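Local structure of glutamate--tRNA ligase (Elizabethkingia anophelis, 6B1Z) at residues Tyr34-Ala39 and Gly44-Arg49; Arg13-Pro18 and Ile216-Met221. The protein probably attaches glutamate to its cognate tRNA in an ATP-dependent reaction, as a class I glutamyl-tRNA synthetase. All coordinates share one frame; numbering follows the deposited sequence.

Contact 1: Tyr34-Ala39 and Gly44-Arg49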
ATOM      1  N   TYR A  34       5.122  -9.412   3.358  1.00 16.12           N
ATOM      2  CA  TYR A  34       6.171 -10.160   4.048  1.00 14.24           C
ATOM      3  C   TYR A  34       5.621 -11.445   4.672  1.00 16.87           C
ATOM      4  O   TYR A  34       6.326 -12.465   4.693  1.00 18.41           O
ATOM      5  CB  TYR A  34       6.870  -9.266   5.084  1.00 15.30           C
ATOM      6  CG  TYR A  34       7.769  -8.169   4.510  1.00 15.83           C
ATOM      7  CD1 TYR A  34       8.030  -8.059   3.136  1.00 15.45           C
ATOM      8  CD2 TYR A  34       8.360  -7.237   5.351  1.00 17.97           C
ATOM      9  CE1 TYR A  34       8.850  -7.042   2.640  1.00 16.90           C
ATOM     10  CE2 TYR A  34       9.186  -6.227   4.861  1.00 20.20           C
ATOM     11  CZ  TYR A  34       9.424  -6.131   3.511  1.00 17.54           C
ATOM     12  OH  TYR A  34      10.244  -5.135   3.057  1.00 19.21           O
ATOM     13  N   ASP A  35       4.373 -11.428   5.167  1.00 16.25           N
ATOM     14  CA  ASP A  35       3.696 -12.670   5.555  1.00 15.73           C
ATOM     15  C   ASP A  35       3.685 -13.679   4.414  1.00 17.40           C
ATOM     16  O   ASP A  35       4.031 -14.857   4.591  1.00 18.01           O
ATOM     17  CB  ASP A  35       2.242 -12.389   5.945  1.00 16.09           C
ATOM     18  CG  ASP A  35       2.078 -11.843   7.328  1.00 19.13           C
ATOM     19  OD1 ASP A  35       2.786 -12.303   8.255  1.00 17.82           O
ATOM     20  OD2 ASP A  35       1.186 -10.967   7.495  1.00 17.07           O
ATOM     21  N   TYR A  36       3.220 -13.234   3.244  1.00 16.17           N
ATOM     22  CA  TYR A  36       3.074 -14.114   2.091  1.00 16.84           C
ATOM     23  C   TYR A  36       4.422 -14.658   1.643  1.00 18.49           C
ATOM     24  O   TYR A  36       4.587 -15.871   1.451  1.00 19.39           O
ATOM     25  CB  TYR A  36       2.398 -13.332   0.965  1.00 16.14           C
ATOM     26  CG  TYR A  36       2.071 -14.134  -0.274  1.00 17.06           C
ATOM     27  CD1 TYR A  36       1.036 -15.059  -0.276  1.00 18.18           C
ATOM     28  CD2 TYR A  36       2.791 -13.950  -1.449  1.00 18.34           C
ATOM     29  CE1 TYR A  36       0.731 -15.780  -1.411  1.00 18.63           C
ATOM     30  CE2 TYR A  36       2.495 -14.665  -2.588  1.00 18.98           C
ATOM     31  CZ  TYR A  36       1.464 -15.588  -2.564  1.00 20.75           C
ATOM     32  OH  TYR A  36       1.170 -16.313  -3.702  1.00 24.86           O
ATOM     33  N   LEU A  37       5.406 -13.768   1.496  1.00 16.24           N
ATOM     34  CA  LEU A  37       6.730 -14.193   1.057  1.00 17.43           C
ATOM     35  C   LEU A  37       7.353 -15.163   2.046  1.00 19.89           C
ATOM     36  O   LEU A  37       7.956 -16.164   1.642  1.00 20.44           O
ATOM     37  CB  LEU A  37       7.639 -12.975   0.862  1.00 18.66           C
ATOM     38  CG  LEU A  37       7.245 -11.985  -0.247  1.00 16.91           C
ATOM     39  CD1 LEU A  37       8.217 -10.807  -0.299  1.00 20.25           C
ATOM     40  CD2 LEU A  37       7.195 -12.695  -1.598  1.00 18.50           C
ATOM     41  N   PHE A  38       7.205 -14.896   3.347  1.00 17.87           N
ATOM     42  CA  PHE A  38       7.786 -15.786   4.349  1.00 19.53           C
ATOM     43  C   PHE A  38       7.114 -17.153   4.317  1.00 22.66           C
ATOM     44  O   PHE A  38       7.793 -18.187   4.355  1.00 21.30           O
ATOM     45  CB  PHE A  38       7.679 -15.160   5.741  1.00 18.98           C
ATOM     46  CG  PHE A  38       8.385 -15.943   6.816  1.00 18.73           C
ATOM     47  CD1 PHE A  38       9.759 -15.888   6.950  1.00 18.44           C
ATOM     48  CD2 PHE A  38       7.661 -16.730   7.706  1.00 22.50           C
ATOM     49  CE1 PHE A  38      10.402 -16.611   7.940  1.00 22.50           C
ATOM     50  CE2 PHE A  38       8.306 -17.451   8.696  1.00 23.38           C
ATOM     51  CZ  PHE A  38       9.665 -17.383   8.815  1.00 23.55           C
ATOM     52  N   ALA A  39       5.784 -17.181   4.223  1.00 19.34           N
ATOM     53  CA  ALA A  39       5.085 -18.465   4.155  1.00 21.35           C
ATOM     54  C   ALA A  39       5.459 -19.232   2.890  1.00 20.68           C
ATOM     55  O   ALA A  39       5.798 -20.422   2.948  1.00 24.69           O
ATOM     56  CB  ALA A  39       3.572 -18.248   4.224  1.00 20.32           C
ATOM     57  N   GLY A  44       4.884 -22.870   3.707  1.00 25.02           N
ATOM     58  CA  GLY A  44       3.910 -22.820   4.769  1.00 23.94           C
ATOM     59  C   GLY A  44       2.629 -22.129   4.353  1.00 24.75           C
ATOM     60  O   GLY A  44       2.361 -21.911   3.163  1.00 26.13           O
ATOM     61  N   ASP A  45       1.839 -21.744   5.354  1.00 21.06           N
ATOM     62  CA  ASP A  45       0.462 -21.286   5.176  1.00 19.89           C
ATOM     63  C   ASP A  45       0.305 -19.809   5.514  1.00 20.17           C
ATOM     64  O   ASP A  45       0.876 -19.318   6.494  1.00 20.41           O
ATOM     65  CB  ASP A  45      -0.494 -22.091   6.061  1.00 21.39           C
ATOM     66  CG  ASP A  45      -0.327 -23.590   5.899  1.00 26.16           C
ATOM     67  OD1 ASP A  45      -0.167 -24.047   4.744  1.00 32.87           O
ATOM     68  OD2 ASP A  45      -0.369 -24.319   6.918  1.00 27.97           O
ATOM     69  N   PHE A  46      -0.512 -19.116   4.722  1.00 18.84           N
ATOM     70  CA  PHE A  46      -0.805 -17.695   4.886  1.00 18.86           C
ATOM     71  C   PHE A  46      -2.284 -17.562   5.236  1.00 20.19           C
ATOM     72  O   PHE A  46      -3.148 -17.912   4.424  1.00 21.90           O
ATOM     73  CB  PHE A  46      -0.429 -16.947   3.598  1.00 18.12           C
ATOM     74  CG  PHE A  46      -0.845 -15.492   3.545  1.00 20.77           C
ATOM     75  CD1 PHE A  46      -0.483 -14.605   4.540  1.00 30.28           C
ATOM     76  CD2 PHE A  46      -1.521 -15.001   2.426  1.00 24.84           C
ATOM     77  CE1 PHE A  46      -0.843 -13.255   4.464  1.00 29.74           C
ATOM     78  CE2 PHE A  46      -1.880 -13.654   2.348  1.00 20.59           C
ATOM     79  CZ  PHE A  46      -1.532 -12.789   3.363  1.00 22.71           C
ATOM     80  N   ILE A  47      -2.567 -17.088   6.445  1.00 17.75           N
ATOM     81  CA  ILE A  47      -3.913 -17.020   7.008  1.00 18.75           C
ATOM     82  C   ILE A  47      -4.359 -15.565   7.026  1.00 19.60           C
ATOM     83  O   ILE A  47      -3.573 -14.673   7.365  1.00 18.65           O
ATOM     84  CB  ILE A  47      -3.940 -17.613   8.439  1.00 19.77           C
ATOM     85  CG1 ILE A  47      -3.861 -19.142   8.425  1.00 24.22           C
ATOM     86  CG2 ILE A  47      -5.203 -17.183   9.212  1.00 22.95           C
ATOM     87  CD1 ILE A  47      -2.516 -19.734   8.131  1.00 28.18           C
ATOM     88  N   LEU A  48      -5.619 -15.314   6.666  1.00 16.22           N
ATOM     89  CA  LEU A  48      -6.241 -14.007   6.880  1.00 15.24           C
ATOM     90  C   LEU A  48      -7.248 -14.138   8.011  1.00 14.26           C
ATOM     91  O   LEU A  48      -8.193 -14.936   7.916  1.00 16.54           O
ATOM     92  CB  LEU A  48      -6.938 -13.508   5.606  1.00 14.82           C
ATOM     93  CG  LEU A  48      -7.749 -12.216   5.782  1.00 14.07           C
ATOM     94  CD1 LEU A  48      -6.844 -11.009   6.080  1.00 18.59           C
ATOM     95  CD2 LEU A  48      -8.551 -11.957   4.501  1.00 18.45           C
ATOM     96  N   ARG A  49      -7.035 -13.385   9.091  1.00 15.08           N
ATOM     97  CA  ARG A  49      -7.946 -13.361  10.225  1.00 17.11           C
ATOM     98  C   ARG A  49      -8.494 -11.948  10.364  1.00 18.13           C
ATOM     99  O   ARG A  49      -7.727 -10.983  10.483  1.00 20.61           O
ATOM    100  CB  ARG A  49      -7.249 -13.820  11.511  1.00 17.44           C
ATOM    101  CG  ARG A  49      -8.217 -13.962  12.684  1.00 19.46           C
ATOM    102  CD  ARG A  49      -7.572 -14.612  13.911  1.00 19.07           C
ATOM    103  NE  ARG A  49      -6.572 -13.725  14.519  1.00 18.28           N
ATOM    104  CZ  ARG A  49      -5.334 -14.085  14.845  1.00 20.44           C
ATOM    105  NH1 ARG A  49      -4.904 -15.323  14.640  1.00 17.48           N
ATOM    106  NH2 ARG A  49      -4.530 -13.204  15.411  1.00 19.37           N
TER
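With CG turned anti to the backbone N in both Tyr36 (chi1 -175°) and Phe46 (chi1 172°), the two aromatic rings reach each other between a helix and the strand that follows it. This is the return half of a beta-alpha-beta unit in the Rossmann-type catalytic domain: helix 26-41 ends, a short turn reverses the chain, and strand 45-48 runs back along the helix, their axes approaching to 7.6 Å. The rings form an offset edge-to-face pair, centroids 5.7 Å apart and planes at 73°. Tyr36 presents its CD1 edge to the Phe46 face, and its CD1 lies 3.7 Å from Phe46 CD2. The backbone N of Tyr36 also sits over a face of the Phe46 ring, so this ring meets the main chain of the helix as well as a side chain. One residue earlier, Asp35 approaches the same ring obliquely through its methylene, with Asp35 CB 3.5 Å from Phe46 CE1. Ala39, one helical turn on, meets the strand through its methyl group: Ala39 CB packs 4.3 Å from Phe46 CB. The same methyl carbon, Ala39 CB, lies 3.7 Å from Asp45 O. Tyr36 also touches Met327 of helix 327-333. The turn is closed by a nearly straight backbone hydrogen bond from Gly44 N to Ala39 O, 2.7 Å long.

Contact 2: Arg13-Pro18 and Ile216-Met221. With FMT (formic acid), chain C; EDO (1,2-ethanediol), chain V.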
ATOM      1  N   ARG A  13       3.384 -21.097   9.797  1.00 19.04           N
ATOM      2  CA  ARG A  13       2.041 -20.538   9.648  1.00 16.96           C
ATOM      3  C   ARG A  13       2.070 -19.086  10.100  1.00 17.03           C
ATOM      4  O   ARG A  13       2.440 -18.799  11.244  1.00 18.79           O
ATOM      5  CB  ARG A  13       1.020 -21.349  10.458  1.00 17.86           C
ATOM      6  CG  ARG A  13       0.823 -22.766   9.922  1.00 18.70           C
ATOM      7  CD  ARG A  13      -0.101 -23.609  10.775  1.00 22.32           C
ATOM      8  NE  ARG A  13      -1.404 -22.987  11.001  1.00 21.94           N
ATOM      9  CZ  ARG A  13      -2.395 -22.922  10.112  1.00 25.18           C
ATOM     10  NH1 ARG A  13      -2.258 -23.420   8.878  1.00 21.06           N
ATOM     11  NH2 ARG A  13      -3.529 -22.323  10.451  1.00 20.74           N
ATOM     12  N   VAL A  14       1.708 -18.179   9.197  1.00 16.30           N
ATOM     13  CA  VAL A  14       1.678 -16.745   9.468  1.00 12.41           C
ATOM     14  C   VAL A  14       0.257 -16.250   9.241  1.00 16.24           C
ATOM     15  O   VAL A  14      -0.535 -16.885   8.546  1.00 18.35           O
ATOM     16  CB  VAL A  14       2.668 -15.961   8.578  1.00 16.73           C
ATOM     17  CG1 VAL A  14       4.100 -16.427   8.830  1.00 21.05           C
ATOM     18  CG2 VAL A  14       2.284 -16.114   7.097  1.00 20.42           C
ATOM     19  N   ARG A  15      -0.066 -15.092   9.813  1.00 16.46           N
ATOM     20  CA  ARG A  15      -1.390 -14.529   9.574  1.00 13.61           C
ATOM     21  C   ARG A  15      -1.334 -13.017   9.409  1.00 12.68           C
ATOM     22  O   ARG A  15      -0.623 -12.310  10.129  1.00 17.10           O
ATOM     23  CB  ARG A  15      -2.390 -14.903  10.695  1.00 15.31           C
ATOM     24  CG  ARG A  15      -2.326 -14.053  11.983  1.00 17.27           C
ATOM     25  CD  ARG A  15      -0.973 -14.117  12.694  1.00 17.38           C
ATOM     26  NE  ARG A  15      -1.046 -13.509  14.022  1.00 16.51           N
ATOM     27  CZ  ARG A  15      -0.911 -12.210  14.278  1.00 16.00           C
ATOM     28  NH1 ARG A  15      -0.671 -11.346  13.295  1.00 17.29           N
ATOM     29  NH2 ARG A  15      -1.013 -11.772  15.535  1.00 19.23           N
ATOM     30  N   PHE A  16      -2.111 -12.534   8.446  1.00 16.03           N
ATOM     31  CA  PHE A  16      -2.388 -11.119   8.290  1.00 15.44           C
ATOM     32  C   PHE A  16      -3.673 -10.854   9.058  1.00 16.32           C
ATOM     33  O   PHE A  16      -4.689 -11.519   8.802  1.00 16.38           O
ATOM     34  CB  PHE A  16      -2.518 -10.783   6.801  1.00 16.59           C
ATOM     35  CG  PHE A  16      -2.692  -9.320   6.508  1.00 17.44           C
ATOM     36  CD1 PHE A  16      -1.856  -8.380   7.078  1.00 19.64           C
ATOM     37  CD2 PHE A  16      -3.680  -8.896   5.621  1.00 20.80           C
ATOM     38  CE1 PHE A  16      -2.009  -7.038   6.798  1.00 25.64           C
ATOM     39  CE2 PHE A  16      -3.836  -7.541   5.334  1.00 23.07           C
ATOM     40  CZ  PHE A  16      -3.000  -6.618   5.926  1.00 21.88           C
ATOM     41  N   ALA A  17      -3.625  -9.922  10.009  1.00 17.23           N
ATOM     42  CA  ALA A  17      -4.732  -9.679  10.932  1.00 14.88           C
ATOM     43  C   ALA A  17      -5.125  -8.212  10.878  1.00 20.16           C
ATOM     44  O   ALA A  17      -4.930  -7.473  11.847  1.00 24.02           O
ATOM     45  CB  ALA A  17      -4.354 -10.102  12.350  1.00 21.30           C
ATOM     46  N   PRO A  18      -5.678  -7.769   9.750  1.00 26.35           N
ATOM     47  CA  PRO A  18      -6.270  -6.435   9.671  1.00 28.31           C
ATOM     48  C   PRO A  18      -7.633  -6.384  10.351  1.00 28.52           C
ATOM     49  O   PRO A  18      -8.388  -7.368  10.390  1.00 23.68           O
ATOM     50  CB  PRO A  18      -6.410  -6.219   8.160  1.00 20.77           C
ATOM     51  CG  PRO A  18      -6.758  -7.577   7.651  1.00 23.35           C
ATOM     52  CD  PRO A  18      -5.918  -8.533   8.513  1.00 24.61           C
ATOM     53  N   ILE A 216      -4.993 -15.766  21.973  1.00 15.98           N
ATOM     54  CA  ILE A 216      -5.847 -16.958  21.922  1.00 15.51           C
ATOM     55  C   ILE A 216      -5.863 -17.525  20.511  1.00 17.28           C
ATOM     56  O   ILE A 216      -5.669 -18.732  20.299  1.00 19.25           O
ATOM     57  CB  ILE A 216      -7.275 -16.625  22.391  1.00 16.27           C
ATOM     58  CG1 ILE A 216      -7.308 -16.386  23.913  1.00 16.35           C
ATOM     59  CG2 ILE A 216      -8.276 -17.739  21.955  1.00 18.98           C
ATOM     60  CD1 ILE A 216      -8.574 -15.704  24.387  1.00 17.12           C
ATOM     61  N   ASP A 217      -6.074 -16.658  19.525  1.00 15.95           N
ATOM     62  CA  ASP A 217      -6.227 -17.173  18.169  1.00 15.82           C
ATOM     63  C   ASP A 217      -4.903 -17.560  17.529  1.00 17.33           C
ATOM     64  O   ASP A 217      -4.880 -18.471  16.694  1.00 18.05           O
ATOM     65  CB  ASP A 217      -6.965 -16.158  17.297  1.00 15.93           C
ATOM     66  CG  ASP A 217      -8.444 -16.029  17.666  1.00 17.04           C
ATOM     67  OD1 ASP A 217      -8.994 -16.934  18.345  1.00 17.80           O
ATOM     68  OD2 ASP A 217      -9.059 -15.026  17.258  1.00 18.67           O
ATOM     69  N   ASP A 218      -3.804 -16.889  17.870  1.00 16.36           N
ATOM     70  CA  ASP A 218      -2.508 -17.350  17.382  1.00 16.40           C
ATOM     71  C   ASP A 218      -2.185 -18.732  17.936  1.00 19.13           C
ATOM     72  O   ASP A 218      -1.645 -19.586  17.227  1.00 18.76           O
ATOM     73  CB  ASP A 218      -1.422 -16.330  17.720  1.00 13.57           C
ATOM     74  CG  ASP A 218      -1.559 -15.067  16.904  1.00 15.83           C
ATOM     75  OD1 ASP A 218      -0.940 -14.049  17.265  1.00 15.55           O
ATOM     76  OD2 ASP A 218      -2.307 -15.114  15.884  1.00 17.15           O
ATOM     77  N   HIS A 219      -2.551 -18.987  19.193  1.00 16.08           N
ATOM     78  CA  HIS A 219      -2.392 -20.322  19.754  1.00 17.09           C
ATOM     79  C   HIS A 219      -3.293 -21.331  19.046  1.00 20.46           C
ATOM     80  O   HIS A 219      -2.817 -22.375  18.573  1.00 19.64           O
ATOM     81  CB  HIS A 219      -2.691 -20.277  21.255  1.00 17.25           C
ATOM     82  CG  HIS A 219      -2.595 -21.611  21.927  1.00 17.89           C
ATOM     83  ND1 HIS A 219      -1.389 -22.225  22.193  1.00 22.50           N
ATOM     84  CD2 HIS A 219      -3.554 -22.447  22.383  1.00 20.19           C
ATOM     85  CE1 HIS A 219      -1.611 -23.383  22.788  1.00 22.93           C
ATOM     86  NE2 HIS A 219      -2.916 -23.545  22.913  1.00 24.85           N
ATOM     87  N   GLU A 220      -4.600 -21.036  18.963  1.00 17.54           N
ATOM     88  CA  GLU A 220      -5.548 -21.983  18.386  1.00 18.13           C
ATOM     89  C   GLU A 220      -5.248 -22.271  16.919  1.00 19.98           C
ATOM     90  O   GLU A 220      -5.430 -23.410  16.458  1.00 22.41           O
ATOM     91  CB  GLU A 220      -6.979 -21.460  18.530  1.00 21.69           C
ATOM     92  CG  GLU A 220      -7.481 -21.416  19.969  1.00 23.91           C
ATOM     93  CD  GLU A 220      -7.477 -22.772  20.647  1.00 31.65           C
ATOM     94  OE1 GLU A 220      -8.423 -23.554  20.423  1.00 34.16           O
ATOM     95  OE2 GLU A 220      -6.525 -23.059  21.402  1.00 35.73           O
ATOM     96  N   MET A 221      -4.810 -21.260  16.167  1.00 18.77           N
ATOM     97  CA  MET A 221      -4.544 -21.427  14.741  1.00 18.10           C
ATOM     98  C   MET A 221      -3.116 -21.883  14.470  1.00 20.02           C
ATOM     99  O   MET A 221      -2.709 -21.949  13.303  1.00 20.15           O
ATOM    100  CB  MET A 221      -4.833 -20.124  13.991  1.00 18.62           C
ATOM    101  CG  MET A 221      -6.283 -19.676  14.108  1.00 19.06           C
ATOM    102  SD  MET A 221      -6.640 -18.208  13.132  1.00 18.93           S
ATOM    103  CE  MET A 221      -8.430 -18.146  13.340  1.00 20.24           C
TER
HETATM  104  C   FMT C 602      -1.014  -8.356  15.434  1.00 21.69           C
HETATM  105  O1  FMT C 602      -0.652  -8.614  14.280  1.00 23.95           O
HETATM  106  O2  FMT C 602      -0.730  -9.049  16.424  1.00 21.09           O
HETATM  107  C1  EDO V 621      -0.577 -11.416  19.404  1.00 48.76           C
HETATM  108  O1  EDO V 621      -0.886 -10.401  20.362  1.00 41.04           O
HETATM  109  C2  EDO V 621       0.680 -12.146  19.844  1.00 35.50           C
HETATM  110  O2  EDO V 621       0.632 -13.500  19.374  1.00 22.38           O
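Asp218 takes the guanidinium of Arg15 side-on, one carboxylate oxygen to each of two nitrogens: Arg15 NE lies 2.8 Å from Asp218 OD2, and Arg15 NH2 lies 2.9 Å from Asp218 OD1, which uses its syn lone pair. The fit is not coplanar, since the two groups are turned 43° apart and NE meets OD2 on its syn side, tilted out of the carboxylate plane. A bend at chi2 (-61°) turns the arginine chain aside, after which it runs on to Asp218. Asp218 OD2 is shared with Arg49, and OD1 also accepts a bond from ethanediol. Where helix 210-220 ends, Met221 contributes mainly its carbonyl: Met221 O takes 2.8 Å and 3.0 Å bonds from Arg13 NE and Arg13 NH2, lying in the guanidinium plane. The partial negative charge of the helix C-terminus probably favours this grip. Arg15 NH1 and NH2 each donate a 2.9 Å bond to a formate, probably from the crystallisation liquor, at O1 and O2 respectively. Asp218, on the adjoining NE/NH2 edge, probably helps to fix the guanidinium's rotation. Arg228 also binds this formate; such a pair of arginines holding a carboxylate is consistent with a place for a substrate carboxylate, as in related glutamyl-tRNA synthetases.

Overall arrangement
Contacts 1 and 2 lie with their centres about 10 Å apart, both inside the class I catalytic domain. Along the chain come strand 13-16, helix 26-41, strand 45-48 and, much later, helix 210-220, so that contact 1 is nested inside the long loop closed by contact 2. Parallel strands 13-16 and 45-48 are sheet neighbours: Phe16 N probably donates to Ile47 O, and Arg13 bridges to Asp45. Helix 210-220 and the residue after it are held by Arg13 and Arg15 of strand 13-16, and by Arg49 just after strand 45-48. Strand 13-16 thus serves both surroundings, packing on helix 26-41 through Val14 and Phe16 and carrying Arg15, which binds the formate.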